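Local coordinates for F-BAR domain only protein 1 (Danio rerio, PDB 5JP2), which probably acts at an early step of clathrin-mediated endocytosis and has a C-terminal mu homology domain that binds an Eps15 peptide, at residues Ser69-Asn74 / Glu260-Arg265; Ser188-Gln193 / Ser229-Glu234. One frame throughout, in Å; residues are numbered along the deposited sequence.

Interaction 1. Residues Ser69-Asn74 / Glu260-Arg265; sequences SFRLVN and ELVGSR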
ATOM      1  N   SER B  69       4.304 -24.153  -1.854  1.00 40.93           N
ATOM      2  CA  SER B  69       2.920 -23.953  -1.472  1.00 32.27           C
ATOM      3  C   SER B  69       2.827 -22.827  -0.455  1.00 34.20           C
ATOM      4  O   SER B  69       3.701 -22.697   0.395  1.00 43.18           O
ATOM      5  CB  SER B  69       2.341 -25.219  -0.883  1.00 39.55           C
ATOM      6  OG  SER B  69       1.018 -24.988  -0.437  1.00 67.21           O
ATOM      7  N   PHE B  70       1.787 -21.999  -0.547  1.00 44.00           N
ATOM      8  CA  PHE B  70       1.635 -20.910   0.411  1.00 37.02           C
ATOM      9  C   PHE B  70       0.173 -20.690   0.775  1.00 34.52           C
ATOM     10  O   PHE B  70      -0.738 -21.239   0.165  1.00 40.93           O
ATOM     11  CB  PHE B  70       2.265 -19.619  -0.098  1.00 36.16           C
ATOM     12  CG  PHE B  70       1.585 -19.011  -1.283  1.00 37.21           C
ATOM     13  CD1 PHE B  70       0.526 -18.137  -1.116  1.00 44.77           C
ATOM     14  CD2 PHE B  70       2.044 -19.253  -2.556  1.00 34.17           C
ATOM     15  CE1 PHE B  70      -0.082 -17.552  -2.189  1.00 26.69           C
ATOM     16  CE2 PHE B  70       1.437 -18.667  -3.633  1.00 35.50           C
ATOM     17  CZ  PHE B  70       0.369 -17.809  -3.446  1.00 31.13           C
ATOM     18  N   ARG B  71      -0.029 -19.876   1.804  1.00 36.38           N
ATOM     19  CA  ARG B  71      -1.333 -19.625   2.397  1.00 37.80           C
ATOM     20  C   ARG B  71      -1.546 -18.126   2.576  1.00 44.01           C
ATOM     21  O   ARG B  71      -0.643 -17.421   3.030  1.00 39.45           O
ATOM     22  CB  ARG B  71      -1.405 -20.310   3.752  1.00 40.23           C
ATOM     23  CG  ARG B  71      -2.755 -20.396   4.367  1.00 52.92           C
ATOM     24  CD  ARG B  71      -2.657 -20.806   5.831  1.00 58.59           C
ATOM     25  NE  ARG B  71      -2.024 -22.106   6.004  1.00 68.18           N
ATOM     26  CZ  ARG B  71      -2.634 -23.271   5.833  1.00 83.35           C
ATOM     27  NH1 ARG B  71      -3.907 -23.320   5.462  1.00 81.83           N
ATOM     28  NH2 ARG B  71      -1.958 -24.391   6.021  1.00 61.78           N
ATOM     29  N   LEU B  72      -2.740 -17.638   2.247  1.00 45.46           N
ATOM     30  CA  LEU B  72      -3.140 -16.290   2.646  1.00 37.02           C
ATOM     31  C   LEU B  72      -3.949 -16.339   3.930  1.00 37.06           C
ATOM     32  O   LEU B  72      -4.854 -17.157   4.072  1.00 52.70           O
ATOM     33  CB  LEU B  72      -3.961 -15.613   1.559  1.00 37.84           C
ATOM     34  CG  LEU B  72      -3.421 -15.627   0.140  1.00 39.07           C
ATOM     35  CD1 LEU B  72      -4.467 -15.035  -0.762  1.00 41.18           C
ATOM     36  CD2 LEU B  72      -2.138 -14.839   0.059  1.00 31.07           C
ATOM     37  N   VAL B  73      -3.653 -15.426   4.851  1.00 41.44           N
ATOM     38  CA  VAL B  73      -4.283 -15.428   6.162  1.00 53.28           C
ATOM     39  C   VAL B  73      -4.815 -14.044   6.478  1.00 60.20           C
ATOM     40  O   VAL B  73      -4.370 -13.044   5.915  1.00 57.76           O
ATOM     41  CB  VAL B  73      -3.314 -15.881   7.268  1.00 62.29           C
ATOM     42  CG1 VAL B  73      -2.851 -17.294   7.023  1.00 55.16           C
ATOM     43  CG2 VAL B  73      -2.136 -14.960   7.314  1.00 52.47           C
ATOM     44  N   ASN B  74      -5.774 -14.007   7.407  0.50 91.51           N
ATOM     45  CA  ASN B  74      -6.458 -12.780   7.817  0.50 76.99           C
ATOM     46  C   ASN B  74      -7.035 -12.048   6.610  0.50 74.90           C
ATOM     47  O   ASN B  74      -6.881 -10.837   6.455  0.50 70.13           O
ATOM     48  CB  ASN B  74      -5.534 -11.866   8.622  0.50 76.25           C
ATOM     49  CG  ASN B  74      -6.285 -10.750   9.317  0.50 83.02           C
ATOM     50  OD1 ASN B  74      -7.473 -10.877   9.610  0.50 99.83           O
ATOM     51  ND2 ASN B  74      -5.600  -9.644   9.572  0.50 72.79           N
ATOM     52  N   GLU B 260       1.918 -16.842   4.448  1.00 34.78           N
ATOM     53  CA  GLU B 260       2.844 -17.751   5.096  1.00 38.75           C
ATOM     54  C   GLU B 260       2.974 -19.014   4.257  1.00 34.46           C
ATOM     55  O   GLU B 260       2.032 -19.421   3.581  1.00 61.03           O
ATOM     56  CB  GLU B 260       2.404 -18.096   6.520  1.00 44.11           C
ATOM     57  CG  GLU B 260       1.248 -19.042   6.616  1.00 41.04           C
ATOM     58  CD  GLU B 260       0.702 -19.153   8.023  1.00 47.68           C
ATOM     59  OE1 GLU B 260       0.975 -18.247   8.831  1.00 51.00           O
ATOM     60  OE2 GLU B 260       0.018 -20.152   8.329  1.00 67.09           O
ATOM     61  N   LEU B 261       4.159 -19.616   4.282  1.00 44.03           N
ATOM     62  CA  LEU B 261       4.411 -20.814   3.497  1.00 35.98           C
ATOM     63  C   LEU B 261       3.797 -22.028   4.169  1.00 34.45           C
ATOM     64  O   LEU B 261       3.572 -22.042   5.377  1.00 46.01           O
ATOM     65  CB  LEU B 261       5.904 -21.041   3.321  1.00 33.96           C
ATOM     66  CG  LEU B 261       6.696 -19.981   2.575  1.00 36.34           C
ATOM     67  CD1 LEU B 261       8.105 -20.491   2.295  1.00 33.15           C
ATOM     68  CD2 LEU B 261       6.000 -19.601   1.308  1.00 38.66           C
ATOM     69  N   VAL B 262       3.520 -23.053   3.377  1.00 39.43           N
ATOM     70  CA  VAL B 262       2.947 -24.298   3.877  1.00 37.34           C
ATOM     71  C   VAL B 262       3.946 -25.393   3.565  1.00 43.00           C
ATOM     72  O   VAL B 262       4.231 -25.669   2.393  1.00 60.14           O
ATOM     73  CB  VAL B 262       1.585 -24.610   3.256  1.00 39.12           C
ATOM     74  CG1 VAL B 262       1.010 -25.838   3.893  1.00 64.26           C
ATOM     75  CG2 VAL B 262       0.655 -23.442   3.434  1.00 42.60           C
ATOM     76  N   GLY B 263       4.488 -26.004   4.599  1.00 38.04           N
ATOM     77  CA  GLY B 263       5.537 -26.977   4.431  1.00 42.89           C
ATOM     78  C   GLY B 263       6.892 -26.394   4.770  1.00 57.80           C
ATOM     79  O   GLY B 263       7.096 -25.178   4.787  1.00 59.58           O
ATOM     80  N   SER B 264       7.825 -27.288   5.069  1.00 60.99           N
ATOM     81  CA  SER B 264       9.149 -26.908   5.528  1.00 59.63           C
ATOM     82  C   SER B 264      10.192 -26.936   4.429  1.00 49.28           C
ATOM     83  O   SER B 264      11.346 -26.608   4.692  1.00 50.74           O
ATOM     84  CB  SER B 264       9.588 -27.818   6.672  1.00 73.68           C
ATOM     85  OG  SER B 264       9.492 -29.178   6.291  1.00 87.65           O
ATOM     86  N   ARG B 265       9.824 -27.329   3.210  1.00 57.45           N
ATOM     87  CA  ARG B 265      10.828 -27.523   2.170  1.00 49.11           C
ATOM     88  C   ARG B 265      11.370 -26.200   1.671  1.00 42.28           C
ATOM     89  O   ARG B 265      12.489 -26.143   1.157  1.00 48.18           O
ATOM     90  CB  ARG B 265      10.241 -28.312   1.007  1.00 64.00           C
ATOM     91  CG  ARG B 265      11.269 -28.876   0.041  1.00 70.24           C
ATOM     92  CD  ARG B 265      12.087 -30.001   0.676  1.00 93.68           C
ATOM     93  NE  ARG B 265      13.262 -30.373  -0.112  1.00 78.06           N
ATOM     94  CZ  ARG B 265      14.345 -29.617  -0.253  1.00 81.77           C
ATOM     95  NH1 ARG B 265      14.412 -28.431   0.332  1.00 89.56           N
ATOM     96  NH2 ARG B 265      15.362 -30.046  -0.983  1.00 87.82           N
TER
HETATM   97  O   HOH W   1       5.869 -25.220   0.370  1.00 37.72           O
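Phe70 and Arg71 pair with Leu261 and Glu260 in an antiparallel four-stranded sheet of the mu homology domain, where strand 258-261 forms the border alongside strand 69-73. Three backbone hydrogen bonds fix the register. Val262 N donates to Ser69 O, while Arg71 and Glu260 form a hydrogen-bonded pair whose shorter bond runs from Arg71 N to Glu260 O at 2.8 Å. Between these rungs Phe70 and Leu261 make a non-hydrogen-bonded pair, their CA atoms 4.2 Å apart. A water continues the ladder: it accepts from Ser69 N and lies 2.6 Å from Val262 O.

The charged contact is looser. Arg71 and Glu260 lie side by side and point the same way, but NE of Arg71 and OE2 of Glu260 are 3.7 Å apart, a long salt bridge, and their guanidinium and carboxylate planes stand 88° apart. The stronger partner of Arg71 is Asp101 of the neighbouring strand 99-104, whose OD1 forms a salt bridge with NH1. A leucine in place of Arg71 would probably leave both Asp101 and Glu260 without their positive mate and take away the guanidinium end that lies against the Val262 methyls.

Side-chain packing uses both faces. Val262 crosses the Arg71 side chain at about a right angle; Val262 CG2 lies 3.8 Å from Arg71 CB, and the bend at chi3 (-60°) brings NH2 of the guanidinium equally near the same methyl. On the other face, chi1 of 67° sets Phe70 CG between its backbone N and carbonyl carbon, and the ring leads away toward Phe102 and Leu130. What remains for Leu261 is the base of that side chain: Phe70 CB meets Leu261 CD2 at 4.0 Å.

Interaction 2. Residues Ser188-Gln193 / Ser229-Glu234; sequences SATDLQ and SWQCLE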
ATOM      1  N   SER B 188      -4.963  33.590  -8.726  1.00 48.53           N
ATOM      2  CA  SER B 188      -5.689  34.837  -8.557  1.00 54.12           C
ATOM      3  C   SER B 188      -6.039  35.126  -7.107  1.00 52.78           C
ATOM      4  O   SER B 188      -6.692  36.133  -6.833  1.00 63.07           O
ATOM      5  CB  SER B 188      -6.968  34.811  -9.385  1.00 60.96           C
ATOM      6  OG  SER B 188      -7.911  33.934  -8.807  1.00 66.48           O
ATOM      7  N   ALA B 189      -5.644  34.265  -6.180  1.00 44.68           N
ATOM      8  CA  ALA B 189      -6.000  34.422  -4.781  1.00 47.40           C
ATOM      9  C   ALA B 189      -5.034  35.374  -4.090  1.00 52.48           C
ATOM     10  O   ALA B 189      -3.849  35.429  -4.421  1.00 42.51           O
ATOM     11  CB  ALA B 189      -6.008  33.073  -4.072  1.00 63.56           C
ATOM     12  N   THR B 190      -5.556  36.148  -3.139  1.00 59.46           N
ATOM     13  CA  THR B 190      -4.760  37.132  -2.417  1.00 70.75           C
ATOM     14  C   THR B 190      -5.092  37.069  -0.934  1.00 61.74           C
ATOM     15  O   THR B 190      -6.064  36.438  -0.524  1.00 71.14           O
ATOM     16  CB  THR B 190      -5.022  38.557  -2.917  1.00 76.80           C
ATOM     17  OG1 THR B 190      -6.428  38.817  -2.882  1.00 76.35           O
ATOM     18  CG2 THR B 190      -4.528  38.728  -4.341  1.00 54.95           C
ATOM     19  N   ASP B 191      -4.266  37.742  -0.131  1.00 64.49           N
ATOM     20  CA  ASP B 191      -4.466  37.845   1.317  1.00 78.71           C
ATOM     21  C   ASP B 191      -4.385  36.472   1.972  1.00 68.15           C
ATOM     22  O   ASP B 191      -5.237  36.078   2.769  1.00 84.60           O
ATOM     23  CB  ASP B 191      -5.792  38.528   1.642  1.00 94.29           C
ATOM     24  CG  ASP B 191      -5.859  39.938   1.110  1.00109.82           C
ATOM     25  OD1 ASP B 191      -6.093  40.095  -0.106  1.00121.76           O
ATOM     26  OD2 ASP B 191      -5.681  40.885   1.903  1.00129.39           O
ATOM     27  N   LEU B 192      -3.325  35.759   1.638  1.00 58.12           N
ATOM     28  CA  LEU B 192      -3.145  34.394   2.091  1.00 50.89           C
ATOM     29  C   LEU B 192      -2.712  34.345   3.536  1.00 50.04           C
ATOM     30  O   LEU B 192      -1.711  34.951   3.915  1.00 54.66           O
ATOM     31  CB  LEU B 192      -2.086  33.707   1.246  1.00 62.89           C
ATOM     32  CG  LEU B 192      -2.559  32.686   0.240  1.00 44.16           C
ATOM     33  CD1 LEU B 192      -1.380  32.223  -0.574  1.00 55.60           C
ATOM     34  CD2 LEU B 192      -3.178  31.542   0.986  1.00 57.88           C
ATOM     35  N   GLN B 193      -3.446  33.598   4.336  1.00 49.00           N
ATOM     36  CA  GLN B 193      -3.055  33.326   5.702  1.00 58.52           C
ATOM     37  C   GLN B 193      -3.091  31.817   5.870  1.00 44.45           C
ATOM     38  O   GLN B 193      -4.048  31.178   5.435  1.00 57.45           O
ATOM     39  CB  GLN B 193      -4.002  34.040   6.661  1.00 66.32           C
ATOM     40  CG  GLN B 193      -4.104  35.518   6.331  1.00 83.04           C
ATOM     41  CD  GLN B 193      -5.321  36.174   6.931  1.00100.88           C
ATOM     42  OE1 GLN B 193      -5.362  36.440   8.126  1.00 88.61           O
ATOM     43  NE2 GLN B 193      -6.327  36.438   6.101  1.00 86.09           N
ATOM     44  N   SER B 229      -6.833  30.728   4.604  1.00 43.54           N
ATOM     45  CA  SER B 229      -7.836  31.676   4.148  1.00 51.90           C
ATOM     46  C   SER B 229      -7.229  32.564   3.079  1.00 48.64           C
ATOM     47  O   SER B 229      -6.018  32.776   3.049  1.00 50.24           O
ATOM     48  CB  SER B 229      -8.351  32.547   5.281  1.00 52.06           C
ATOM     49  OG  SER B 229      -7.275  33.274   5.831  1.00 58.59           O
ATOM     50  N   TRP B 230      -8.082  33.089   2.208  1.00 55.30           N
ATOM     51  CA  TRP B 230      -7.639  33.956   1.127  1.00 56.19           C
ATOM     52  C   TRP B 230      -8.823  34.786   0.649  1.00 57.55           C
ATOM     53  O   TRP B 230      -9.948  34.630   1.129  1.00 57.35           O
ATOM     54  CB  TRP B 230      -7.054  33.130  -0.015  1.00 53.24           C
ATOM     55  CG  TRP B 230      -8.039  32.162  -0.586  1.00 49.66           C
ATOM     56  CD1 TRP B 230      -8.877  32.369  -1.633  1.00 55.59           C
ATOM     57  CD2 TRP B 230      -8.289  30.835  -0.130  1.00 48.49           C
ATOM     58  NE1 TRP B 230      -9.637  31.256  -1.858  1.00 57.62           N
ATOM     59  CE2 TRP B 230      -9.289  30.296  -0.949  1.00 57.08           C
ATOM     60  CE3 TRP B 230      -7.753  30.045   0.887  1.00 46.00           C
ATOM     61  CZ2 TRP B 230      -9.768  29.011  -0.782  1.00 49.11           C
ATOM     62  CZ3 TRP B 230      -8.227  28.776   1.050  1.00 41.08           C
ATOM     63  CH2 TRP B 230      -9.226  28.268   0.221  1.00 56.24           C
ATOM     64  N   GLN B 231      -8.563  35.669  -0.313  1.00 64.68           N
ATOM     65  CA  GLN B 231      -9.595  36.481  -0.938  1.00 68.83           C
ATOM     66  C   GLN B 231      -9.577  36.187  -2.424  1.00 64.59           C
ATOM     67  O   GLN B 231      -8.508  36.001  -3.006  1.00 62.56           O
ATOM     68  CB  GLN B 231      -9.388  37.980  -0.725  1.00 90.97           C
ATOM     69  CG  GLN B 231      -9.740  38.472   0.659  1.00115.79           C
ATOM     70  CD  GLN B 231      -9.290  39.897   0.885  1.00119.51           C
ATOM     71  OE1 GLN B 231      -8.895  40.585  -0.056  1.00132.74           O
ATOM     72  NE2 GLN B 231      -9.281  40.326   2.140  1.00111.29           N
ATOM     73  N   CYS B 232     -10.757  36.132  -3.030  1.00 75.35           N
ATOM     74  CA  CYS B 232     -10.888  35.860  -4.454  1.00 99.87           C
ATOM     75  C   CYS B 232     -11.917  36.817  -5.033  1.00119.53           C
ATOM     76  O   CYS B 232     -13.070  36.829  -4.593  1.00124.00           O
ATOM     77  CB  CYS B 232     -11.297  34.407  -4.702  1.00 95.18           C
ATOM     78  SG  CYS B 232     -10.504  33.653  -6.130  1.00 78.78           S
ATOM     79  N   LEU B 233     -11.501  37.615  -6.020  1.00127.88           N
ATOM     80  CA  LEU B 233     -12.384  38.645  -6.556  1.00131.86           C
ATOM     81  C   LEU B 233     -13.646  38.048  -7.163  1.00135.01           C
ATOM     82  O   LEU B 233     -14.707  38.676  -7.118  1.00142.96           O
ATOM     83  CB  LEU B 233     -11.644  39.491  -7.591  1.00127.69           C
ATOM     84  N   GLU B 234     -13.563  36.843  -7.713  1.00142.80           N
ATOM     85  CA  GLU B 234     -14.728  36.210  -8.325  1.00144.53           C
ATOM     86  C   GLU B 234     -15.759  35.771  -7.288  1.00153.19           C
ATOM     87  O   GLU B 234     -15.568  35.951  -6.089  1.00153.05           O
ATOM     88  CB  GLU B 234     -14.300  35.010  -9.166  1.00140.55           C
TER
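Thr190 and Gln193 pair with Gln231 and Ser229 across a beta bulge, at the border of the antiparallel sheet where strand 192-195 flanks strand 223-231. Each pair is closed by two backbone hydrogen bonds, the shortest from Gln231 N to Thr190 O at 2.6 Å. The register slips by one residue between the pairs, so Asp191 and Leu192 together stand opposite Trp230. Asp191 takes up the extra residue with a left-handed backbone (phi 63°), and the chain turns a corner there.

At the bulge Asp191 points toward strand 223-231, and its carboxylate stacks on the Gln231 amide with the two planes 26° apart. Thr190 OG1 sits between its own backbone N and carbonyl carbon (chi1 53°), from where it donates to the anti lone pair of Asp191 OD1 at 3.1 Å, a bond that helps to fix the carboxylate's rotation.

Trp230 also has its CG between backbone N and carbonyl carbon, but its indole runs off toward Val160 and Leu185. Ala189 CB nevertheless approaches Trp230 CD1, obliquely to the ring, at 3.8 Å. Leu192 starts away from the partner strand and bends back at its end, bringing CD2 to 4.3 Å from Trp230 CB. Beyond the bulge, Ser229 OG rests 3.5 Å from Gln193 CB.

The two contacts lie on opposite sides of the chain's centre, with their own centres 58 Å apart and nearest atoms about 39 Å apart, so neither touches the other. Each joins a short border strand to a small antiparallel sheet, one near either end of the elongated domain. The large mixed sheet connects them: its strand 266-283 begins directly after residues 260-265. Its continuation reaches Cys284, whose disulfide to Cys151 ties it to strand 145-154 in the sheet of interaction 2. Strand 157-166, next to 223-231 in that sheet, carries the zinc ligand His165, and Cys167, also a zinc ligand, follows just beyond it.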